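Local coordinates for mandelate racemase / muconate lactonizing enzyme, C-terminal domain protein (Labrenzia alexandrii, PDB 4E5T), which is a putative member of the mandelate racemase/muconate lactonizing enzyme family and probably catalyses a magnesium-dependent reaction, although its substrate has not been established, at residues 7-12 / 54-59; 73-78 / 90-95. All blocks are in the same frame, centred on the assembly; numbering follows the deposited sequence.

Interaction 1. Residues 7-12 / 54-59; sequences IETFVV and MAEDVF
I7 lies over one face of the F59 ring. CB of I7 is 3.9 Å from the F59 ring centroid and 17° off the ring normal, a CH-pi contact. The methyl CG2 of I7 comes closer to the edge of the ring, 3.4 Å from CD2 of F59. I7 and F59 point in opposite senses as they pass. In I7 the long branch is anti to the backbone N (chi1 -179°), which carries it past the ring. Its end, CD1 of I7, packs 3.9 Å from CB of F59 and 4.0 Å from the carbonyl O of A55.

T9 meets the preceding helical turn with both of its branches. CG2 of T9 lies 4.1 Å from CB of A55. OG1 of T9 turns to the other neighbour and gives a weak hydrogen bond of 3.3 Å to OE2 of E56. E56 is extended beyond CG, and this stretch brings its carboxylate nearer the strand than its CB. The T9 and E56 side chains meet aslant.

The strand and helix segments run almost antiparallel, at 165°. They join the three-stranded antiparallel sheet to helix 48-63 in the N-terminal capping domain of the enolase superfamily. L29 of strand 23-31 touches both I7 and F59, and L98 of helix 89-110 also packs on I7.

The grip is therefore mainly apolar. The long T9-E56 bond, on a solvent-exposed glutamate, probably adds little strength.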
ATOM      1  N   ILE A   7      23.351  11.943 -44.376  1.00 39.66           N
ATOM      2  CA  ILE A   7      22.741  12.883 -43.467  1.00 29.20           C
ATOM      3  C   ILE A   7      23.344  14.271 -43.717  1.00 31.33           C
ATOM      4  O   ILE A   7      24.539  14.408 -44.015  1.00 20.72           O
ATOM      5  CB  ILE A   7      22.911  12.440 -41.987  1.00 39.25           C
ATOM      6  CG1 ILE A   7      22.230  13.443 -41.043  1.00 38.14           C
ATOM      7  CG2 ILE A   7      24.380  12.253 -41.631  1.00 17.77           C
ATOM      8  CD1 ILE A   7      22.274  13.054 -39.577  1.00 31.51           C
ATOM      9  N   GLU A   8      22.494  15.291 -43.666  1.00 33.34           N
ATOM     10  CA  GLU A   8      22.969  16.651 -43.507  1.00 41.15           C
ATOM     11  C   GLU A   8      22.298  17.186 -42.239  1.00 41.86           C
ATOM     12  O   GLU A   8      21.167  16.813 -41.931  1.00 45.49           O
ATOM     13  CB  GLU A   8      22.672  17.529 -44.738  1.00 36.99           C
ATOM     14  CG  GLU A   8      23.224  18.954 -44.597  1.00 45.97           C
ATOM     15  CD  GLU A   8      23.073  19.836 -45.839  1.00 61.67           C
ATOM     16  OE1 GLU A   8      22.114  19.626 -46.627  1.00 68.25           O
ATOM     17  OE2 GLU A   8      23.923  20.750 -46.017  1.00 57.09           O
ATOM     18  N   THR A   9      23.013  18.014 -41.481  1.00 33.59           N
ATOM     19  CA  THR A   9      22.425  18.684 -40.326  1.00 29.00           C
ATOM     20  C   THR A   9      22.395  20.173 -40.585  1.00 34.09           C
ATOM     21  O   THR A   9      23.190  20.705 -41.360  1.00 31.28           O
ATOM     22  CB  THR A   9      23.185  18.413 -38.991  1.00 26.53           C
ATOM     23  OG1 THR A   9      24.584  18.703 -39.145  1.00 33.05           O
ATOM     24  CG2 THR A   9      23.007  16.975 -38.540  1.00 20.96           C
ATOM     25  N   PHE A  10      21.453  20.833 -39.930  1.00 37.13           N
ATOM     26  CA  PHE A  10      21.273  22.266 -40.056  1.00 33.86           C
ATOM     27  C   PHE A  10      21.077  22.827 -38.658  1.00 32.19           C
ATOM     28  O   PHE A  10      20.235  22.354 -37.895  1.00 37.27           O
ATOM     29  CB  PHE A  10      20.031  22.582 -40.887  1.00 40.31           C
ATOM     30  CG  PHE A  10      19.983  21.878 -42.219  1.00 42.07           C
ATOM     31  CD1 PHE A  10      19.705  20.514 -42.299  1.00 42.26           C
ATOM     32  CD2 PHE A  10      20.178  22.588 -43.392  1.00 33.33           C
ATOM     33  CE1 PHE A  10      19.657  19.874 -43.510  1.00 43.13           C
ATOM     34  CE2 PHE A  10      20.120  21.949 -44.613  1.00 38.84           C
ATOM     35  CZ  PHE A  10      19.861  20.596 -44.674  1.00 46.17           C
ATOM     36  N   VAL A  11      21.878  23.818 -38.315  1.00 27.31           N
ATOM     37  CA  VAL A  11      21.669  24.569 -37.112  1.00 19.28           C
ATOM     38  C   VAL A  11      21.198  25.926 -37.578  1.00 35.02           C
ATOM     39  O   VAL A  11      21.924  26.629 -38.268  1.00 48.89           O
ATOM     40  CB  VAL A  11      22.964  24.675 -36.324  1.00 35.81           C
ATOM     41  CG1 VAL A  11      22.736  25.420 -34.998  1.00 28.52           C
ATOM     42  CG2 VAL A  11      23.554  23.266 -36.099  1.00 27.87           C
ATOM     43  N   VAL A  12      19.962  26.271 -37.239  1.00 30.83           N
ATOM     44  CA  VAL A  12      19.324  27.474 -37.762  1.00 37.27           C
ATOM     45  C   VAL A  12      18.959  28.440 -36.646  1.00 42.22           C
ATOM     46  O   VAL A  12      18.132  28.116 -35.798  1.00 53.46           O
ATOM     47  CB  VAL A  12      18.009  27.128 -38.515  1.00 41.74           C
ATOM     48  CG1 VAL A  12      17.313  28.396 -38.957  1.00 36.80           C
ATOM     49  CG2 VAL A  12      18.275  26.209 -39.705  1.00 32.26           C
ATOM     50  N   MET A  54      26.749  15.169 -32.891  1.00 30.17           N
ATOM     51  CA  MET A  54      26.233  13.951 -32.268  1.00 41.27           C
ATOM     52  C   MET A  54      25.279  13.222 -33.222  1.00 37.79           C
ATOM     53  O   MET A  54      25.391  12.000 -33.439  1.00 23.95           O
ATOM     54  CB  MET A  54      25.534  14.266 -30.926  1.00 44.72           C
ATOM     55  CG  MET A  54      26.466  14.693 -29.775  1.00 36.66           C
ATOM     56  SD  MET A  54      25.564  15.387 -28.370  1.00 41.26           S
ATOM     57  CE  MET A  54      26.625  16.732 -27.867  1.00 62.29           C
ATOM     58  N   ALA A  55      24.341  13.978 -33.790  1.00 36.44           N
ATOM     59  CA  ALA A  55      23.415  13.421 -34.764  1.00 38.35           C
ATOM     60  C   ALA A  55      24.208  12.706 -35.850  1.00 36.93           C
ATOM     61  O   ALA A  55      23.904  11.565 -36.205  1.00 31.27           O
ATOM     62  CB  ALA A  55      22.541  14.506 -35.355  1.00 34.54           C
ATOM     63  N   GLU A  56      25.256  13.366 -36.334  1.00 30.84           N
ATOM     64  CA  GLU A  56      26.128  12.783 -37.332  1.00 17.83           C
ATOM     65  C   GLU A  56      26.816  11.504 -36.887  1.00 37.95           C
ATOM     66  O   GLU A  56      26.826  10.516 -37.625  1.00 32.13           O
ATOM     67  CB  GLU A  56      27.170  13.791 -37.734  1.00 25.69           C
ATOM     68  CG  GLU A  56      26.668  14.794 -38.730  1.00 43.96           C
ATOM     69  CD  GLU A  56      27.731  15.809 -39.076  1.00 57.03           C
ATOM     70  OE1 GLU A  56      28.933  15.430 -39.099  1.00 47.12           O
ATOM     71  OE2 GLU A  56      27.360  16.984 -39.296  1.00 62.56           O
ATOM     72  N   ASP A  57      27.410  11.535 -35.691  1.00 45.71           N
ATOM     73  CA  ASP A  57      28.066  10.363 -35.097  1.00 44.22           C
ATOM     74  C   ASP A  57      27.085   9.202 -34.946  1.00 47.61           C
ATOM     75  O   ASP A  57      27.396   8.072 -35.355  1.00 32.04           O
ATOM     76  CB  ASP A  57      28.723  10.703 -33.745  1.00 39.80           C
ATOM     77  CG  ASP A  57      29.347   9.479 -33.057  1.00 54.47           C
ATOM     78  OD1 ASP A  57      28.641   8.794 -32.279  1.00 65.09           O
ATOM     79  OD2 ASP A  57      30.546   9.202 -33.278  1.00 54.53           O
ATOM     80  N   VAL A  58      25.906   9.469 -34.378  1.00 17.58           N
ATOM     81  CA  VAL A  58      24.901   8.414 -34.271  1.00 28.83           C
ATOM     82  C   VAL A  58      24.499   7.826 -35.641  1.00 34.26           C
ATOM     83  O   VAL A  58      24.509   6.611 -35.806  1.00 34.83           O
ATOM     84  CB  VAL A  58      23.637   8.869 -33.514  1.00 30.60           C
ATOM     85  CG1 VAL A  58      22.620   7.745 -33.470  1.00 15.54           C
ATOM     86  CG2 VAL A  58      23.991   9.326 -32.109  1.00 31.74           C
ATOM     87  N   PHE A  59      24.154   8.682 -36.610  1.00 36.35           N
ATOM     88  CA  PHE A  59      23.759   8.228 -37.950  1.00 38.34           C
ATOM     89  C   PHE A  59      24.810   7.332 -38.620  1.00 42.40           C
ATOM     90  O   PHE A  59      24.466   6.355 -39.290  1.00 45.02           O
ATOM     91  CB  PHE A  59      23.416   9.398 -38.888  1.00 24.59           C
ATOM     92  CG  PHE A  59      23.053   8.961 -40.286  1.00 40.92           C
ATOM     93  CD1 PHE A  59      21.740   8.610 -40.603  1.00 53.73           C
ATOM     94  CD2 PHE A  59      24.022   8.886 -41.292  1.00 41.49           C
ATOM     95  CE1 PHE A  59      21.391   8.193 -41.896  1.00 48.50           C
ATOM     96  CE2 PHE A  59      23.687   8.475 -42.587  1.00 36.17           C
ATOM     97  CZ  PHE A  59      22.372   8.124 -42.883  1.00 48.93           C
TER

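Interaction 2. Residues 73-78 / 90-95; sequences KLWHKT and TVMGVL
L95 sets one methyl over a face of the W75 indole. CD2 of L95 is 3.7 Å from the centroid of the W75 five-membered ring, 11° off the normal, in a CH-pi contact. The leucine stands roughly square to the indole. M92 reaches the other end of the indole. Its chain bends at chi2 and chi3 and brings SD of M92 to 3.7 Å from CZ2 of W75. This Met-aromatic contact is oblique to the ring.

In T78, chi1 of -63° puts OG1 beside the backbone N and leaves CG2 anti to it. CG2 of T78 packs 3.9 Å from CD2 of L95 and 4.0 Å from CG1 of V91. OG1 of T78 donates to O of L74 at 2.9 Å. T78 N reaches that carbonyl from the opposite face of its plane.

Farther out, F63 of helix 48-63 touches T78 and L74. NE1 of W75 donates to O of G294 in the barrel domain. With an alanine here, the methyl of L95 and the sulfur of M92 would probably lose the ring they pack on, and the G294 carbonyl this donor.

Helices 71-79 and 89-110 thus pack antiparallel (156° between the segments) in the capping domain. Their buried interface is apolar and aromatic; no polar pair joins the two segments.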
ATOM      1  N   LYS A  73      14.499  -1.707 -34.478  1.00 32.27           N
ATOM      2  CA  LYS A  73      15.916  -2.003 -34.550  1.00 28.05           C
ATOM      3  C   LYS A  73      16.773  -0.722 -34.427  1.00 28.19           C
ATOM      4  O   LYS A  73      17.679  -0.655 -33.609  1.00 30.54           O
ATOM      5  CB  LYS A  73      16.193  -2.763 -35.852  1.00 18.31           C
ATOM      6  CG  LYS A  73      17.643  -3.004 -36.216  1.00 19.10           C
ATOM      7  CD  LYS A  73      17.698  -3.747 -37.541  1.00 42.35           C
ATOM      8  CE  LYS A  73      19.104  -4.190 -37.937  1.00 43.72           C
ATOM      9  NZ  LYS A  73      19.142  -4.772 -39.320  1.00 41.18           N
ATOM     10  N   LEU A  74      16.485   0.299 -35.224  1.00 33.23           N
ATOM     11  CA  LEU A  74      17.295   1.509 -35.177  1.00 36.46           C
ATOM     12  C   LEU A  74      17.285   2.122 -33.774  1.00 34.81           C
ATOM     13  O   LEU A  74      18.334   2.422 -33.199  1.00 36.53           O
ATOM     14  CB  LEU A  74      16.845   2.516 -36.247  1.00 37.59           C
ATOM     15  CG  LEU A  74      17.196   2.191 -37.713  1.00 34.03           C
ATOM     16  CD1 LEU A  74      16.414   3.063 -38.651  1.00 33.38           C
ATOM     17  CD2 LEU A  74      18.685   2.350 -38.012  1.00 27.10           C
ATOM     18  N   TRP A  75      16.094   2.260 -33.210  1.00 30.27           N
ATOM     19  CA  TRP A  75      15.916   2.779 -31.851  1.00 27.05           C
ATOM     20  C   TRP A  75      16.673   1.978 -30.789  1.00 33.67           C
ATOM     21  O   TRP A  75      17.457   2.526 -30.028  1.00 50.44           O
ATOM     22  CB  TRP A  75      14.441   2.752 -31.534  1.00 24.35           C
ATOM     23  CG  TRP A  75      13.968   3.702 -30.520  1.00 24.04           C
ATOM     24  CD1 TRP A  75      13.371   4.890 -30.750  1.00 23.28           C
ATOM     25  CD2 TRP A  75      13.970   3.516 -29.102  1.00 27.04           C
ATOM     26  NE1 TRP A  75      13.013   5.474 -29.569  1.00 27.03           N
ATOM     27  CE2 TRP A  75      13.369   4.647 -28.538  1.00 27.55           C
ATOM     28  CE3 TRP A  75      14.424   2.500 -28.256  1.00 35.69           C
ATOM     29  CZ2 TRP A  75      13.233   4.811 -27.161  1.00 39.45           C
ATOM     30  CZ3 TRP A  75      14.276   2.654 -26.893  1.00 35.92           C
ATOM     31  CH2 TRP A  75      13.689   3.797 -26.357  1.00 38.16           C
ATOM     32  N   HIS A  76      16.446   0.676 -30.741  1.00 27.37           N
ATOM     33  CA  HIS A  76      17.153  -0.156 -29.785  1.00 29.74           C
ATOM     34  C   HIS A  76      18.683  -0.137 -29.966  1.00 33.11           C
ATOM     35  O   HIS A  76      19.428  -0.027 -28.987  1.00 39.17           O
ATOM     36  CB  HIS A  76      16.556  -1.564 -29.745  1.00 21.28           C
ATOM     37  CG  HIS A  76      15.242  -1.629 -29.024  1.00 37.87           C
ATOM     38  ND1 HIS A  76      14.039  -1.356 -29.635  1.00 43.67           N
ATOM     39  CD2 HIS A  76      14.946  -1.905 -27.732  1.00 44.46           C
ATOM     40  CE1 HIS A  76      13.058  -1.480 -28.758  1.00 43.05           C
ATOM     41  NE2 HIS A  76      13.581  -1.813 -27.594  1.00 37.21           N
ATOM     42  N   LYS A  77      19.146  -0.205 -31.206  1.00 28.38           N
ATOM     43  CA  LYS A  77      20.579  -0.062 -31.496  1.00 34.33           C
ATOM     44  C   LYS A  77      21.150   1.209 -30.892  1.00 40.49           C
ATOM     45  O   LYS A  77      22.259   1.214 -30.397  1.00 43.19           O
ATOM     46  CB  LYS A  77      20.855  -0.062 -33.009  1.00 22.53           C
ATOM     47  CG  LYS A  77      20.947  -1.449 -33.619  1.00 24.74           C
ATOM     48  CD  LYS A  77      21.312  -1.394 -35.083  1.00 36.40           C
ATOM     49  CE  LYS A  77      22.626  -0.677 -35.326  1.00 40.88           C
ATOM     50  NZ  LYS A  77      22.838  -0.442 -36.794  1.00 43.78           N
ATOM     51  N   THR A  78      20.375   2.284 -30.920  1.00 42.58           N
ATOM     52  CA  THR A  78      20.856   3.595 -30.500  1.00 37.21           C
ATOM     53  C   THR A  78      20.814   3.762 -28.985  1.00 31.52           C
ATOM     54  O   THR A  78      21.771   4.220 -28.350  1.00 30.37           O
ATOM     55  CB  THR A  78      20.022   4.678 -31.186  1.00 28.65           C
ATOM     56  OG1 THR A  78      20.229   4.556 -32.589  1.00 31.09           O
ATOM     57  CG2 THR A  78      20.442   6.065 -30.760  1.00 22.05           C
ATOM     58  N   THR A  90      19.972  13.680 -23.915  1.00 28.63           N
ATOM     59  CA  THR A  90      20.984  14.036 -24.889  1.00 16.85           C
ATOM     60  C   THR A  90      20.964  13.081 -26.068  1.00 35.24           C
ATOM     61  O   THR A  90      20.939  13.513 -27.217  1.00 40.89           O
ATOM     62  CB  THR A  90      22.360  14.016 -24.282  1.00 31.76           C
ATOM     63  OG1 THR A  90      22.396  14.956 -23.211  1.00 39.51           O
ATOM     64  CG2 THR A  90      23.396  14.421 -25.305  1.00 31.49           C
ATOM     65  N   VAL A  91      20.962  11.784 -25.789  1.00 30.34           N
ATOM     66  CA  VAL A  91      20.840  10.794 -26.846  1.00 23.50           C
ATOM     67  C   VAL A  91      19.455  10.810 -27.427  1.00 29.87           C
ATOM     68  O   VAL A  91      19.292  10.920 -28.641  1.00 39.46           O
ATOM     69  CB  VAL A  91      21.088   9.382 -26.353  1.00 26.25           C
ATOM     70  CG1 VAL A  91      20.738   8.371 -27.448  1.00 15.61           C
ATOM     71  CG2 VAL A  91      22.518   9.233 -25.930  1.00 18.16           C
ATOM     72  N   MET A  92      18.450  10.690 -26.571  1.00 22.98           N
ATOM     73  CA  MET A  92      17.084  10.537 -27.065  1.00 21.98           C
ATOM     74  C   MET A  92      16.605  11.689 -27.980  1.00 27.68           C
ATOM     75  O   MET A  92      15.741  11.480 -28.829  1.00 35.14           O
ATOM     76  CB  MET A  92      16.118  10.293 -25.905  1.00 22.09           C
ATOM     77  CG  MET A  92      15.010   9.294 -26.195  1.00 29.86           C
ATOM     78  SD  MET A  92      15.596   7.611 -26.454  1.00 43.16           S
ATOM     79  CE  MET A  92      16.781   7.490 -25.107  1.00 89.48           C
ATOM     80  N   GLY A  93      17.179  12.883 -27.827  1.00 24.09           N
ATOM     81  CA  GLY A  93      16.826  14.011 -28.668  1.00 21.79           C
ATOM     82  C   GLY A  93      17.391  13.834 -30.070  1.00 35.98           C
ATOM     83  O   GLY A  93      16.699  14.007 -31.073  1.00 38.20           O
ATOM     84  N   VAL A  94      18.673  13.499 -30.133  1.00 31.71           N
ATOM     85  CA  VAL A  94      19.304  13.096 -31.374  1.00 26.62           C
ATOM     86  C   VAL A  94      18.530  11.966 -32.037  1.00 31.89           C
ATOM     87  O   VAL A  94      18.275  12.000 -33.228  1.00 30.55           O
ATOM     88  CB  VAL A  94      20.742  12.611 -31.123  1.00 22.92           C
ATOM     89  CG1 VAL A  94      21.291  11.871 -32.332  1.00 20.33           C
ATOM     90  CG2 VAL A  94      21.621  13.774 -30.773  1.00 23.10           C
ATOM     91  N   LEU A  95      18.161  10.957 -31.256  1.00 44.14           N
ATOM     92  CA  LEU A  95      17.379   9.836 -31.775  1.00 41.40           C
ATOM     93  C   LEU A  95      16.009  10.263 -32.297  1.00 39.02           C
ATOM     94  O   LEU A  95      15.587   9.815 -33.362  1.00 42.50           O
ATOM     95  CB  LEU A  95      17.215   8.766 -30.708  1.00 40.76           C
ATOM     96  CG  LEU A  95      16.429   7.537 -31.139  1.00 36.62           C
ATOM     97  CD1 LEU A  95      16.922   7.059 -32.483  1.00 22.74           C
ATOM     98  CD2 LEU A  95      16.626   6.463 -30.089  1.00 42.03           C
TER

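In the fold
Interactions 1 and 2 sit side by side in the capping domain, their centres about 13 Å apart. Helix 48-63 is shared ground. A55 of this helix meets the strand and also touches V94, while V58 packs on V94 and T78. CA of A55 lies 3.6 Å from CG1 of V94, and CG1 of V58 lies 3.9 Å from CG2 of T78. Both contacts also touch a second subunit. F46 of that second subunit packs on M54, D57 and V58, and T45 of the same subunit on V91. Neither contact contains a ligand of the magnesium ion, which is bound by E240 and E266. Interaction 2 does reach toward the barrel domain, where M92 packs on C269, three residues after E266.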